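Long-range contact in putative adhesin (Komagataella phaffii, PDB 5FX8), which is a putative cell-wall adhesin, possibly mediating cell-cell interaction by binding other proteins through salt bridges and hydrogen bonds: residues A1-R13 against D23-D37. Numbering follows the deposited sequence.
Sequences AFPISDITVVSER and DWFVVSFVFSTAGSD
Asp23 and Arg13 form a salt bridge at one end of an antiparallel strand pair, with Arg13 NE 3.1 Å from Asp23 OD2, meeting OD2 on its syn side, 21° out of the carboxylate plane. Ser11 OG donates to Asp23 OD2 at 2.9 Å from above that plane, on the same face as Arg13 NE; Tyr20 N is a further donor. Ser11 OG reaches the acid because it stands trans to its own backbone N (chi1 168°). Next to this cluster, Glu12 N binds Trp24 O at 2.7 Å, almost straight (171°), while the Glu12 carboxylate pairs with Arg308.

Between strands 4-11 and 25-31, Thr8 and Ser28 exchange two backbone bonds, the shorter from Ser28 N to Thr8 O (2.9 Å). A water ties Thr8 OG1 and Ser28 OG to Val26 O, so both hydroxyls share one bridge. Beyond the last bridge pair, Ile4 with Phe31, Ser32 N binds Pro3 O; the peptide before Pro3 is cis.

On the buried face, Ile7 CG1 and CD1 rest obliquely against Phe29 CD2 and CE2, with Ile7 CG1 3.8 Å from Phe29 CD2. Ile4 CG1 touches Phe31 CE2, and Val9 CG1 meets Phe25 CD2. Val48 packs on Ile4, Ile7 and Phe29, while strand 101-114 continues the sheet beyond 25-31. The Ile4/Ile7/Val9 face is thus mostly apolar, the partly exposed Thr8/Ser28 face mixes valines with hydroxyls and water; this is consistent with one sheet of a sandwich in the first cohesin-like domain, its apolar face turned to strand 45-49.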
loop_
_atom_site.group_PDB
_atom_site.type_symbol
_atom_site.label_atom_id
_atom_site.label_comp_id
_atom_site.label_asym_id
_atom_site.label_seq_id
_atom_site.Cartn_x
_atom_site.Cartn_y
_atom_site.Cartn_z
ATOM N N ALA C 1 21.073 78.855 24.073
ATOM C CA ALA C 1 19.976 77.917 23.892
ATOM C C ALA C 1 19.073 77.989 25.095
ATOM O O ALA C 1 17.920 77.587 25.015
ATOM C CB ALA C 1 20.489 76.482 23.687
ATOM N N PHE C 2 19.604 78.486 26.209
ATOM C CA PHE C 2 18.816 78.679 27.423
ATOM C C PHE C 2 17.520 79.407 27.091
ATOM O O PHE C 2 17.519 80.369 26.331
ATOM C CB PHE C 2 19.615 79.456 28.463
ATOM C CG PHE C 2 18.878 79.709 29.735
ATOM C CD1 PHE C 2 18.024 80.789 29.864
ATOM C CD2 PHE C 2 19.052 78.881 30.811
ATOM C CE1 PHE C 2 17.349 81.007 31.027
ATOM C CE2 PHE C 2 18.390 79.107 31.984
ATOM C CZ PHE C 2 17.542 80.168 32.093
ATOM N N PRO C 3 16.410 78.957 27.667
ATOM C CA PRO C 3 16.293 77.892 28.657
ATOM C C PRO C 3 16.112 76.466 28.099
ATOM O O PRO C 3 15.580 75.607 28.791
ATOM C CB PRO C 3 15.057 78.317 29.429
ATOM C CG PRO C 3 14.213 78.963 28.392
ATOM C CD PRO C 3 15.143 79.679 27.488
ATOM N N ILE C 4 16.550 76.188 26.877
ATOM C CA ILE C 4 16.523 74.805 26.417
ATOM C C ILE C 4 17.647 74.049 27.103
ATOM O O ILE C 4 18.817 74.422 26.971
ATOM C CB ILE C 4 16.666 74.728 24.897
ATOM C CG1 ILE C 4 15.429 75.292 24.221
ATOM C CG2 ILE C 4 16.935 73.300 24.475
ATOM C CD1 ILE C 4 15.504 75.225 22.756
ATOM N N SER C 5 17.304 72.989 27.836
ATOM C CA SER C 5 18.301 72.174 28.526
ATOM C C SER C 5 18.658 70.894 27.790
ATOM O O SER C 5 19.700 70.296 28.084
ATOM C CB SER C 5 17.821 71.801 29.933
ATOM O OG SER C 5 16.538 71.206 29.915
ATOM N N ASP C 6 17.814 70.458 26.863
ATOM C CA ASP C 6 17.998 69.183 26.200
ATOM C C ASP C 6 17.041 69.091 25.029
ATOM O O ASP C 6 15.987 69.734 25.031
ATOM C CB ASP C 6 17.756 68.024 27.155
ATOM C CG ASP C 6 18.445 66.806 26.706
ATOM O OD1 ASP C 6 19.246 66.941 25.754
ATOM O OD2 ASP C 6 18.216 65.744 27.304
ATOM N N ILE C 7 17.435 68.301 24.029
ATOM C CA ILE C 7 16.601 67.944 22.888
ATOM C C ILE C 7 16.746 66.435 22.670
ATOM O O ILE C 7 17.842 65.946 22.372
ATOM C CB ILE C 7 16.982 68.725 21.615
ATOM C CG1 ILE C 7 16.858 70.231 21.833
ATOM C CG2 ILE C 7 16.080 68.362 20.473
ATOM C CD1 ILE C 7 17.328 71.069 20.654
ATOM N N THR C 8 15.654 65.693 22.843
ATOM C CA THR C 8 15.696 64.243 22.773
ATOM C C THR C 8 14.866 63.744 21.603
ATOM O O THR C 8 13.936 64.410 21.150
ATOM C CB THR C 8 15.200 63.610 24.071
ATOM O OG1 THR C 8 13.819 63.924 24.276
ATOM C CG2 THR C 8 16.004 64.138 25.223
ATOM N N VAL C 9 15.232 62.574 21.098
ATOM C CA VAL C 9 14.519 61.928 20.011
ATOM C C VAL C 9 14.361 60.461 20.356
ATOM O O VAL C 9 15.346 59.775 20.637
ATOM C CB VAL C 9 15.245 62.073 18.676
ATOM C CG1 VAL C 9 14.424 61.409 17.626
ATOM C CG2 VAL C 9 15.449 63.516 18.350
ATOM N N VAL C 10 13.130 59.984 20.356
ATOM C CA VAL C 10 12.837 58.576 20.556
ATOM C C VAL C 10 11.760 58.187 19.561
ATOM O O VAL C 10 11.179 59.032 18.876
ATOM C CB VAL C 10 12.376 58.247 21.986
ATOM C CG1 VAL C 10 13.382 58.737 22.980
ATOM C CG2 VAL C 10 11.039 58.858 22.256
ATOM N N SER C 11 11.504 56.891 19.490
ATOM C CA SER C 11 10.470 56.347 18.627
ATOM C C SER C 11 9.151 56.365 19.378
ATOM O O SER C 11 9.089 55.928 20.527
ATOM C CB SER C 11 10.820 54.922 18.208
ATOM O OG SER C 11 9.717 54.282 17.605
ATOM N N GLU C 12 8.104 56.878 18.734
ATOM C CA GLU C 12 6.785 56.819 19.352
ATOM C C GLU C 12 6.341 55.374 19.545
ATOM O O GLU C 12 5.638 55.060 20.512
ATOM C CB GLU C 12 5.777 57.613 18.517
ATOM C CG GLU C 12 4.366 57.631 19.063
ATOM C CD GLU C 12 3.484 58.781 18.528
ATOM O OE1 GLU C 12 3.377 58.994 17.302
ATOM O OE2 GLU C 12 2.892 59.485 19.363
ATOM N N ARG C 13 6.788 54.478 18.665
ATOM C CA ARG C 13 6.419 53.069 18.748
ATOM C C ARG C 13 7.044 52.399 19.964
ATOM O O ARG C 13 6.343 51.799 20.780
ATOM C CB ARG C 13 6.840 52.370 17.460
ATOM C CG ARG C 13 6.567 50.908 17.404
ATOM C CD ARG C 13 6.971 50.348 16.054
ATOM N NE ARG C 13 8.410 50.419 15.806
ATOM C CZ ARG C 13 9.301 49.532 16.249
ATOM N NH1 ARG C 13 8.916 48.504 16.991
ATOM N NH2 ARG C 13 10.592 49.685 15.971
ATOM N N ASP C 23 8.865 54.938 11.553
ATOM C CA ASP C 23 8.301 55.343 12.822
ATOM C C ASP C 23 8.052 56.844 12.895
ATOM O O ASP C 23 8.673 57.644 12.190
ATOM C CB ASP C 23 9.225 54.928 13.948
ATOM C CG ASP C 23 9.170 53.461 14.211
ATOM O OD1 ASP C 23 8.260 52.796 13.659
ATOM O OD2 ASP C 23 10.011 52.980 14.991
ATOM N N TRP C 24 7.106 57.211 13.757
ATOM C CA TRP C 24 7.006 58.566 14.270
ATOM C C TRP C 24 8.073 58.756 15.339
ATOM O O TRP C 24 8.168 57.959 16.277
ATOM C CB TRP C 24 5.634 58.837 14.883
ATOM C CG TRP C 24 4.485 58.890 13.954
ATOM C CD1 TRP C 24 3.555 57.919 13.750
ATOM C CD2 TRP C 24 4.096 59.993 13.129
ATOM N NE1 TRP C 24 2.629 58.330 12.826
ATOM C CE2 TRP C 24 2.936 59.605 12.435
ATOM C CE3 TRP C 24 4.629 61.260 12.889
ATOM C CZ2 TRP C 24 2.305 60.439 11.527
ATOM C CZ3 TRP C 24 4.006 62.082 11.987
ATOM C CH2 TRP C 24 2.861 61.674 11.318
ATOM N N PHE C 25 8.869 59.818 15.190
ATOM C CA PHE C 25 9.913 60.193 16.131
ATOM C C PHE C 25 9.443 61.366 16.975
ATOM O O PHE C 25 9.199 62.454 16.451
ATOM C CB PHE C 25 11.186 60.570 15.394
ATOM C CG PHE C 25 11.825 59.430 14.691
ATOM C CD1 PHE C 25 11.380 59.027 13.446
ATOM C CD2 PHE C 25 12.883 58.751 15.276
ATOM C CE1 PHE C 25 11.982 57.967 12.804
ATOM C CE2 PHE C 25 13.485 57.693 14.625
ATOM C CZ PHE C 25 13.036 57.303 13.388
ATOM N N VAL C 26 9.323 61.137 18.277
ATOM C CA VAL C 26 8.981 62.175 19.240
ATOM C C VAL C 26 10.209 63.057 19.434
ATOM O O VAL C 26 11.177 62.639 20.071
ATOM C CB VAL C 26 8.541 61.543 20.561
ATOM C CG1 VAL C 26 8.159 62.582 21.568
ATOM C CG2 VAL C 26 7.408 60.625 20.302
ATOM N N VAL C 27 10.189 64.263 18.880
ATOM C CA VAL C 27 11.278 65.224 19.055
ATOM C C VAL C 27 10.892 66.179 20.178
ATOM O O VAL C 27 10.037 67.041 19.985
ATOM C CB VAL C 27 11.563 65.996 17.765
ATOM C CG1 VAL C 27 12.669 66.969 17.994
ATOM C CG2 VAL C 27 11.947 65.064 16.685
ATOM N N SER C 28 11.543 66.066 21.336
ATOM C CA SER C 28 11.157 66.765 22.560
ATOM C C SER C 28 12.122 67.894 22.903
ATOM O O SER C 28 13.330 67.683 22.996
ATOM C CB SER C 28 11.094 65.796 23.732
ATOM O OG SER C 28 10.106 64.823 23.503
ATOM N N PHE C 29 11.580 69.078 23.145
ATOM C CA PHE C 29 12.376 70.248 23.509
ATOM C C PHE C 29 12.141 70.521 24.985
ATOM O O PHE C 29 11.073 70.986 25.368
ATOM C CB PHE C 29 12.010 71.453 22.642
ATOM C CG PHE C 29 12.297 71.252 21.189
ATOM C CD1 PHE C 29 11.352 70.681 20.354
ATOM C CD2 PHE C 29 13.525 71.591 20.664
ATOM C CE1 PHE C 29 11.610 70.471 19.023
ATOM C CE2 PHE C 29 13.790 71.402 19.332
ATOM C CZ PHE C 29 12.824 70.836 18.509
ATOM N N VAL C 30 13.109 70.195 25.804
ATOM C CA VAL C 30 12.988 70.327 27.244
ATOM C C VAL C 30 13.370 71.744 27.637
ATOM O O VAL C 30 14.397 72.261 27.190
ATOM C CB VAL C 30 13.874 69.295 27.958
ATOM C CG1 VAL C 30 13.772 69.420 29.475
ATOM C CG2 VAL C 30 13.477 67.925 27.525
ATOM N N PHE C 31 12.540 72.366 28.471
ATOM C CA PHE C 31 12.754 73.717 28.970
ATOM C C PHE C 31 12.888 73.667 30.479
ATOM O O PHE C 31 12.029 73.110 31.161
ATOM C CB PHE C 31 11.608 74.643 28.587
ATOM C CG PHE C 31 11.512 74.931 27.117
ATOM C CD1 PHE C 31 10.874 74.060 26.267
ATOM C CD2 PHE C 31 12.028 76.092 26.597
ATOM C CE1 PHE C 31 10.770 74.328 24.946
ATOM C CE2 PHE C 31 11.921 76.363 25.275
ATOM C CZ PHE C 31 11.290 75.470 24.446
ATOM N N SER C 32 13.964 74.250 30.995
ATOM C CA SER C 32 14.217 74.265 32.426
ATOM C C SER C 32 15.004 75.513 32.792
ATOM O O SER C 32 15.623 76.155 31.947
ATOM C CB SER C 32 14.979 73.021 32.884
ATOM O OG SER C 32 15.291 73.097 34.260
ATOM N N THR C 33 14.947 75.862 34.069
ATOM C CA THR C 33 15.764 76.926 34.627
ATOM C C THR C 33 16.295 76.432 35.964
ATOM O O THR C 33 15.518 76.044 36.837
ATOM C CB THR C 33 14.955 78.217 34.775
ATOM O OG1 THR C 33 13.710 77.935 35.411
ATOM C CG2 THR C 33 14.630 78.774 33.446
ATOM N N ALA C 34 17.616 76.377 36.095
ATOM C CA ALA C 34 18.256 76.088 37.372
ATOM C C ALA C 34 19.481 76.951 37.640
ATOM O O ALA C 34 20.028 76.883 38.741
ATOM C CB ALA C 34 18.647 74.609 37.462
ATOM N N GLY C 35 19.943 77.745 36.683
ATOM C CA GLY C 35 20.811 78.853 37.005
ATOM C C GLY C 35 19.924 80.020 37.374
ATOM O O GLY C 35 18.880 79.826 38.004
ATOM N N SER C 36 20.294 81.231 36.974
ATOM C CA SER C 36 19.412 82.366 37.205
ATOM C C SER C 36 19.502 83.355 36.057
ATOM O O SER C 36 19.500 84.572 36.265
ATOM C CB SER C 36 19.705 83.056 38.540
ATOM O OG SER C 36 18.995 82.450 39.596
ATOM N N ASP C 37 19.571 82.847 34.828
ATOM C CA ASP C 37 19.335 83.713 33.687
ATOM C C ASP C 37 17.928 84.294 33.773
ATOM O O ASP C 37 17.050 83.771 34.458
ATOM C CB ASP C 37 19.489 82.955 32.369
ATOM C CG ASP C 37 20.928 82.636 32.017
ATOM O OD1 ASP C 37 21.661 82.077 32.862
ATOM O OD2 ASP C 37 21.309 82.933 30.866
HETATM O O HOH W 1 11.900 62.611 22.882
#